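PDB 4ZCE: major mite allergen Der p 23 from Dermatophagoides pteronyssinus, which is a peritrophin-like secreted major allergen that binds IgE and, despite its chitin-binding-type domain, does not bind chitin in vitro. Local coordinates for residues A[6-11]-A[24-29]; A[13-18]-A[42-47]. All coordinates share one frame; numbering follows the deposited sequence.

Contact 1: residues A[6-11]-A[24-29]; sequences ECPSRF and YICSNW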
loop_
_atom_site.group_PDB
_atom_site.type_symbol
_atom_site.label_atom_id
_atom_site.label_comp_id
_atom_site.label_asym_id
_atom_site.label_seq_id
_atom_site.Cartn_x
_atom_site.Cartn_y
_atom_site.Cartn_z
ATOM N N GLU A 6 -15.911 3.554 -10.780
ATOM C CA GLU A 6 -15.630 4.465 -11.884
ATOM C C GLU A 6 -14.542 5.462 -11.462
ATOM O O GLU A 6 -14.677 6.159 -10.450
ATOM C CB GLU A 6 -16.912 5.196 -12.294
ATOM C CG GLU A 6 -16.782 6.010 -13.570
ATOM C CD GLU A 6 -16.750 5.162 -14.827
ATOM O OE1 GLU A 6 -17.141 3.981 -14.772
ATOM O OE2 GLU A 6 -16.344 5.680 -15.899
ATOM N N CYS A 7 -13.477 5.539 -12.255
ATOM C CA CYS A 7 -12.370 6.448 -11.969
ATOM C C CYS A 7 -12.819 7.902 -12.007
ATOM O O CYS A 7 -13.408 8.330 -13.007
ATOM C CB CYS A 7 -11.247 6.255 -12.984
ATOM S SG CYS A 7 -10.288 4.764 -12.665
ATOM N N PRO A 8 -12.554 8.664 -10.928
ATOM C CA PRO A 8 -12.852 10.106 -10.948
ATOM C C PRO A 8 -11.803 10.946 -11.681
ATOM O O PRO A 8 -12.086 12.070 -12.101
ATOM C CB PRO A 8 -12.875 10.479 -9.470
ATOM C CG PRO A 8 -13.051 9.206 -8.743
ATOM C CD PRO A 8 -12.271 8.211 -9.558
ATOM N N SER A 9 -10.608 10.395 -11.852
ATOM C CA SER A 9 -9.547 11.080 -12.564
ATOM C C SER A 9 -8.825 10.074 -13.433
ATOM O O SER A 9 -8.909 8.872 -13.207
ATOM C CB SER A 9 -8.573 11.719 -11.572
ATOM O OG SER A 9 -9.274 12.454 -10.582
ATOM N N ARG A 10 -8.072 10.579 -14.389
ATOM C CA ARG A 10 -7.361 9.761 -15.325
ATOM C C ARG A 10 -6.347 8.873 -14.593
ATOM O O ARG A 10 -6.196 7.749 -14.906
ATOM C CB ARG A 10 -6.656 10.653 -16.379
ATOM C CG ARG A 10 -5.889 9.902 -17.395
ATOM C CD ARG A 10 -5.255 10.858 -18.399
ATOM N NE ARG A 10 -4.567 10.104 -19.383
ATOM C CZ ARG A 10 -3.475 10.535 -19.986
ATOM N NH1 ARG A 10 -2.977 11.736 -19.700
ATOM N NH2 ARG A 10 -2.887 9.760 -20.853
ATOM N N PHE A 11 -5.647 9.499 -13.669
ATOM C CA PHE A 11 -4.662 8.866 -12.793
ATOM C C PHE A 11 -5.006 9.224 -11.367
ATOM O O PHE A 11 -5.375 10.356 -11.072
ATOM C CB PHE A 11 -3.249 9.361 -13.118
ATOM C CG PHE A 11 -2.796 8.989 -14.491
ATOM C CD1 PHE A 11 -2.437 7.694 -14.783
ATOM C CD2 PHE A 11 -2.755 9.936 -15.499
ATOM C CE1 PHE A 11 -2.034 7.342 -16.053
ATOM C CE2 PHE A 11 -2.345 9.586 -16.767
ATOM C CZ PHE A 11 -1.987 8.288 -17.042
ATOM N N TYR A 24 -8.358 1.777 -4.870
ATOM C CA TYR A 24 -8.320 1.663 -6.310
ATOM C C TYR A 24 -7.212 2.534 -6.886
ATOM O O TYR A 24 -7.005 3.667 -6.458
ATOM C CB TYR A 24 -9.663 2.072 -6.924
ATOM C CG TYR A 24 -10.792 1.117 -6.606
ATOM C CD1 TYR A 24 -11.651 1.366 -5.544
ATOM C CD2 TYR A 24 -11.001 -0.026 -7.366
ATOM C CE1 TYR A 24 -12.701 0.498 -5.246
ATOM C CE2 TYR A 24 -12.048 -0.892 -7.081
ATOM C CZ TYR A 24 -12.888 -0.627 -6.014
ATOM O OH TYR A 24 -13.918 -1.510 -5.741
ATOM N N ILE A 25 -6.513 2.001 -7.875
ATOM C CA ILE A 25 -5.537 2.780 -8.617
ATOM C C ILE A 25 -6.073 2.981 -10.020
ATOM O O ILE A 25 -6.439 2.009 -10.697
ATOM C CB ILE A 25 -4.157 2.084 -8.684
ATOM C CG1 ILE A 25 -3.658 1.743 -7.278
ATOM C CG2 ILE A 25 -3.171 2.987 -9.404
ATOM C CD1 ILE A 25 -2.340 0.961 -7.254
ATOM N N CYS A 26 -6.149 4.243 -10.434
ATOM C CA CYS A 26 -6.616 4.598 -11.768
ATOM C C CYS A 26 -5.437 4.954 -12.666
ATOM O O CYS A 26 -4.540 5.700 -12.271
ATOM C CB CYS A 26 -7.607 5.763 -11.709
ATOM S SG CYS A 26 -9.218 5.299 -10.985
ATOM N N SER A 27 -5.454 4.387 -13.866
ATOM C CA SER A 27 -4.482 4.704 -14.901
ATOM C C SER A 27 -5.239 4.776 -16.231
ATOM O O SER A 27 -5.883 3.800 -16.638
ATOM C CB SER A 27 -3.400 3.625 -14.937
ATOM O OG SER A 27 -2.436 3.925 -15.930
ATOM N N ASN A 28 -5.159 5.934 -16.884
ATOM C CA ASN A 28 -5.929 6.201 -18.099
ATOM C C ASN A 28 -7.403 5.847 -17.902
ATOM O O ASN A 28 -8.023 5.200 -18.753
ATOM C CB ASN A 28 -5.343 5.458 -19.305
ATOM C CG ASN A 28 -3.989 6.003 -19.720
ATOM O OD1 ASN A 28 -3.729 7.189 -19.580
ATOM N ND2 ASN A 28 -3.122 5.141 -20.231
ATOM N N TRP A 29 -7.943 6.269 -16.759
ATOM C CA TRP A 29 -9.362 6.089 -16.422
ATOM C C TRP A 29 -9.802 4.638 -16.189
ATOM O O TRP A 29 -11.003 4.382 -16.023
ATOM C CB TRP A 29 -10.278 6.753 -17.470
ATOM C CG TRP A 29 -10.077 8.262 -17.616
ATOM C CD1 TRP A 29 -9.340 8.910 -18.572
ATOM C CD2 TRP A 29 -10.617 9.285 -16.772
ATOM N NE1 TRP A 29 -9.395 10.263 -18.375
ATOM C CE2 TRP A 29 -10.172 10.526 -17.279
ATOM C CE3 TRP A 29 -11.440 9.276 -15.641
ATOM C CZ2 TRP A 29 -10.516 11.736 -16.689
ATOM C CZ3 TRP A 29 -11.779 10.481 -15.055
ATOM C CH2 TRP A 29 -11.317 11.694 -15.581
HETATM O O HOH W 1 -13.355 3.927 -14.718
#

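Contact 2: residues A[13-18]-A[42-47]; sequences YFADPK and WNEDEE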
loop_
_atom_site.group_PDB
_atom_site.type_symbol
_atom_site.label_atom_id
_atom_site.label_comp_id
_atom_site.label_asym_id
_atom_site.label_seq_id
_atom_site.Cartn_x
_atom_site.Cartn_y
_atom_site.Cartn_z
ATOM N N TYR A 13 -5.282 7.597 -6.894
ATOM C CA TYR A 13 -5.451 6.588 -5.864
ATOM C C TYR A 13 -6.686 6.967 -5.076
ATOM O O TYR A 13 -6.786 8.098 -4.593
ATOM C CB TYR A 13 -4.248 6.579 -4.916
ATOM C CG TYR A 13 -2.987 6.046 -5.544
ATOM C CD1 TYR A 13 -2.247 6.823 -6.428
ATOM C CD2 TYR A 13 -2.537 4.768 -5.260
ATOM C CE1 TYR A 13 -1.092 6.324 -7.021
ATOM C CE2 TYR A 13 -1.383 4.260 -5.850
ATOM C CZ TYR A 13 -0.669 5.042 -6.722
ATOM O OH TYR A 13 0.471 4.513 -7.290
ATOM N N PHE A 14 -7.623 6.028 -4.950
ATOM C CA PHE A 14 -8.926 6.310 -4.359
ATOM C C PHE A 14 -9.371 5.265 -3.366
ATOM O O PHE A 14 -9.096 4.077 -3.502
ATOM C CB PHE A 14 -9.974 6.443 -5.460
ATOM C CG PHE A 14 -9.615 7.479 -6.478
ATOM C CD1 PHE A 14 -9.899 8.808 -6.249
ATOM C CD2 PHE A 14 -8.947 7.132 -7.637
ATOM C CE1 PHE A 14 -9.545 9.763 -7.176
ATOM C CE2 PHE A 14 -8.598 8.085 -8.556
ATOM C CZ PHE A 14 -8.890 9.397 -8.322
ATOM N N ALA A 15 -10.075 5.731 -2.351
ATOM C CA ALA A 15 -10.596 4.856 -1.331
ATOM C C ALA A 15 -11.572 3.849 -1.914
ATOM O O ALA A 15 -12.273 4.129 -2.894
ATOM C CB ALA A 15 -11.281 5.667 -0.270
ATOM N N ASP A 16 -11.609 2.680 -1.284
ATOM C CA ASP A 16 -12.669 1.708 -1.498
ATOM C C ASP A 16 -13.719 1.943 -0.415
ATOM O O ASP A 16 -13.494 1.607 0.743
ATOM C CB ASP A 16 -12.115 0.284 -1.410
ATOM C CG ASP A 16 -13.177 -0.771 -1.636
ATOM O OD1 ASP A 16 -14.376 -0.416 -1.665
ATOM O OD2 ASP A 16 -12.823 -1.959 -1.772
ATOM N N PRO A 17 -14.887 2.505 -0.780
ATOM C CA PRO A 17 -15.911 2.783 0.236
ATOM C C PRO A 17 -16.458 1.537 0.952
ATOM O O PRO A 17 -17.114 1.683 1.988
ATOM C CB PRO A 17 -17.024 3.483 -0.564
ATOM C CG PRO A 17 -16.725 3.213 -1.998
ATOM C CD PRO A 17 -15.261 3.022 -2.107
ATOM N N LYS A 18 -16.184 0.344 0.426
ATOM C CA LYS A 18 -16.705 -0.900 1.010
ATOM C C LYS A 18 -15.746 -1.562 1.991
ATOM O O LYS A 18 -16.147 -2.433 2.767
ATOM C CB LYS A 18 -17.007 -1.920 -0.084
ATOM C CG LYS A 18 -18.209 -1.582 -0.963
ATOM C CD LYS A 18 -18.696 -2.800 -1.754
ATOM N N TRP A 42 -6.435 2.227 4.291
ATOM C CA TRP A 42 -6.236 3.266 3.296
ATOM C C TRP A 42 -6.420 4.618 3.935
ATOM O O TRP A 42 -7.381 4.833 4.675
ATOM C CB TRP A 42 -7.223 3.121 2.146
ATOM C CG TRP A 42 -6.988 4.150 1.119
ATOM C CD1 TRP A 42 -7.797 5.194 0.803
ATOM C CD2 TRP A 42 -5.823 4.279 0.297
ATOM N NE1 TRP A 42 -7.219 5.963 -0.180
ATOM C CE2 TRP A 42 -6.008 5.414 -0.514
ATOM C CE3 TRP A 42 -4.651 3.533 0.157
ATOM C CZ2 TRP A 42 -5.066 5.823 -1.438
ATOM C CZ3 TRP A 42 -3.726 3.934 -0.764
ATOM C CH2 TRP A 42 -3.938 5.067 -1.558
ATOM N N ASN A 43 -5.475 5.508 3.666
ATOM C CA ASN A 43 -5.461 6.872 4.186
ATOM C C ASN A 43 -5.625 7.814 2.994
ATOM O O ASN A 43 -4.680 8.057 2.240
ATOM C CB ASN A 43 -4.135 7.091 4.934
ATOM C CG ASN A 43 -3.930 8.529 5.414
ATOM O OD1 ASN A 43 -4.632 9.452 5.016
ATOM N ND2 ASN A 43 -2.933 8.718 6.265
ATOM N N GLU A 44 -6.850 8.297 2.794
ATOM C CA GLU A 44 -7.194 9.120 1.633
ATOM C C GLU A 44 -6.339 10.374 1.542
ATOM O O GLU A 44 -5.906 10.779 0.462
ATOM C CB GLU A 44 -8.657 9.558 1.742
ATOM C CG GLU A 44 -9.635 8.435 1.552
ATOM C CD GLU A 44 -11.072 8.915 1.404
ATOM O OE1 GLU A 44 -11.899 8.560 2.272
ATOM O OE2 GLU A 44 -11.372 9.620 0.413
ATOM N N ASP A 45 -6.125 10.996 2.692
ATOM C CA ASP A 45 -5.466 12.290 2.724
ATOM C C ASP A 45 -4.040 12.166 2.217
ATOM O O ASP A 45 -3.505 13.087 1.592
ATOM C CB ASP A 45 -5.451 12.835 4.144
ATOM C CG ASP A 45 -6.802 13.383 4.587
ATOM O OD1 ASP A 45 -7.693 13.533 3.729
ATOM O OD2 ASP A 45 -6.960 13.672 5.794
ATOM N N GLU A 46 -3.429 11.015 2.477
ATOM C CA GLU A 46 -2.025 10.809 2.141
ATOM C C GLU A 46 -1.789 9.850 1.000
ATOM O O GLU A 46 -0.639 9.595 0.632
ATOM C CB GLU A 46 -1.287 10.376 3.386
ATOM C CG GLU A 46 -1.449 11.428 4.449
ATOM C CD GLU A 46 -0.483 11.284 5.583
ATOM O OE1 GLU A 46 0.739 11.281 5.326
ATOM O OE2 GLU A 46 -0.953 11.189 6.738
ATOM N N GLU A 47 -2.878 9.350 0.424
ATOM C CA GLU A 47 -2.796 8.464 -0.721
ATOM C C GLU A 47 -1.803 7.365 -0.425
ATOM O O GLU A 47 -0.917 7.056 -1.218
ATOM C CB GLU A 47 -2.448 9.251 -1.986
ATOM C CG GLU A 47 -3.607 10.142 -2.402
ATOM C CD GLU A 47 -3.467 10.748 -3.783
ATOM O OE1 GLU A 47 -2.379 10.647 -4.383
ATOM O OE2 GLU A 47 -4.466 11.327 -4.266
HETATM O O HOH W 2 -7.489 8.308 -1.804
HETATM O O HOH W 3 -10.934 8.646 -2.278
#

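Contact 1: residues A[6-11]-A[24-29]
The indole of Trp29 lies over the backbone of Ser9 and Arg10. CA of Arg10 sits 3.5 Å from the centroid of the five-membered ring of Trp29, 11° off the normal, which makes a CH-pi contact. Farther along the same face, Ser9 C lies over the rim of the six-membered ring. Cys7 O meets that ring at its edge, in plane, 3.4 Å from Trp29 CZ3. The Arg10 chain crosses the indole at about a right angle. It runs fully extended, with CG anti to the backbone N (chi1 180°), and this carries the guanidinium past the indole to Asn28. The Arg10 and Asn28 side chains run side by side with guanidinium and amide planes 20° apart. NE and NH2 of Arg10 both reach Asn28 OD1 at 3.0 Å, but both bonds are bent and weak. Phe11 CE2 lies over the rim of one face of the Arg10 guanidinium, and the Phe11 ring presents its edge to Ser27 OG.

Cys7 and Cys26 form the disulfide, SG to SG 2.1 Å. Backbone links add to it. Trp29 N donates a hydrogen bond of 2.9 Å to Arg10 O. Water 1 accepts from Cys7 N and donates to Trp29 O. In this small peritrophin-like domain without helices, the N-terminal loop is therefore fixed covalently to strand 22-27, while the polar grip at the exposed Arg10 end is much weaker.

Contact 2: residues A[13-18]-A[42-47]
Tyr13 sets its CB against the six-membered ring of Trp42, 3.7 Å from CZ2. The two side chains cross at about a right angle. With Tyr13 CG beside its own backbone N (chi1 -70°), the phenol passes the indole and leads away from segment 42-47. CD2 still comes within 4.0 Å of Trp42 CH2. Tyr13 O is joined to the indole through water 2. This water donates to Tyr13 O and accepts from Trp42 NE1, both at 2.9 Å, and it lies in the plane of the indole at its edge. The Tyr13 ring also meets Phe11 of the second subunit, and Glu47 O is hydrogen-bonded to Ser27 OG of that subunit.

Phe14 points away from segment 42-47 and packs on the other side of the strand. Its carbonyl carbon passes 3.9 Å from Trp42 NE1. The contact joins the two sheets of the chitin-binding type-2 fold. Strand 12-15 is an outer strand of the three-stranded antiparallel sheet, and Trp42 belongs to the two-stranded hairpin of 42-43 and 48-49. Trp42 also stacks on Phe23, so it bridges to the neighbouring strand as well.

Ala15 packs its CA 3.5 Å from Trp42 CD1. Its CB touches both the indole and Glu44, 3.7 Å from Glu44 CD. The extended Glu44 chain brings its carboxylate beside this methyl group. Water 3 accepts from Ala15 N and donates to Glu44 OE2, a second water link between the segments.

Beyond Ala15 the chain turns away. Asp16 OD1 accepts from Lys18 N at 2.9 Å, forming an Asx turn, while Asp16 OD2 is hydrogen-bonded to His33 NE2.

From the N terminus, the loop 6-11 comes first and strand 12-15 follows it directly. The chain then turns into strand 22-27, and contact 1 closes there, when 24-29 returns to 6-11. Contact 2 starts inside that loop, at 13-18, and closes much later, at 42-47. The two loops therefore cross. Contact 1 ties the N-terminal loop to the end of strand 22-27. Contact 2 ties strand 12-15 to the C-terminal hairpin. They meet in the shared sheet, where Tyr24 N probably bonds to Phe14 O. Phe14 also packs against Cys26 and Pro8, and Ile25 against Tyr13.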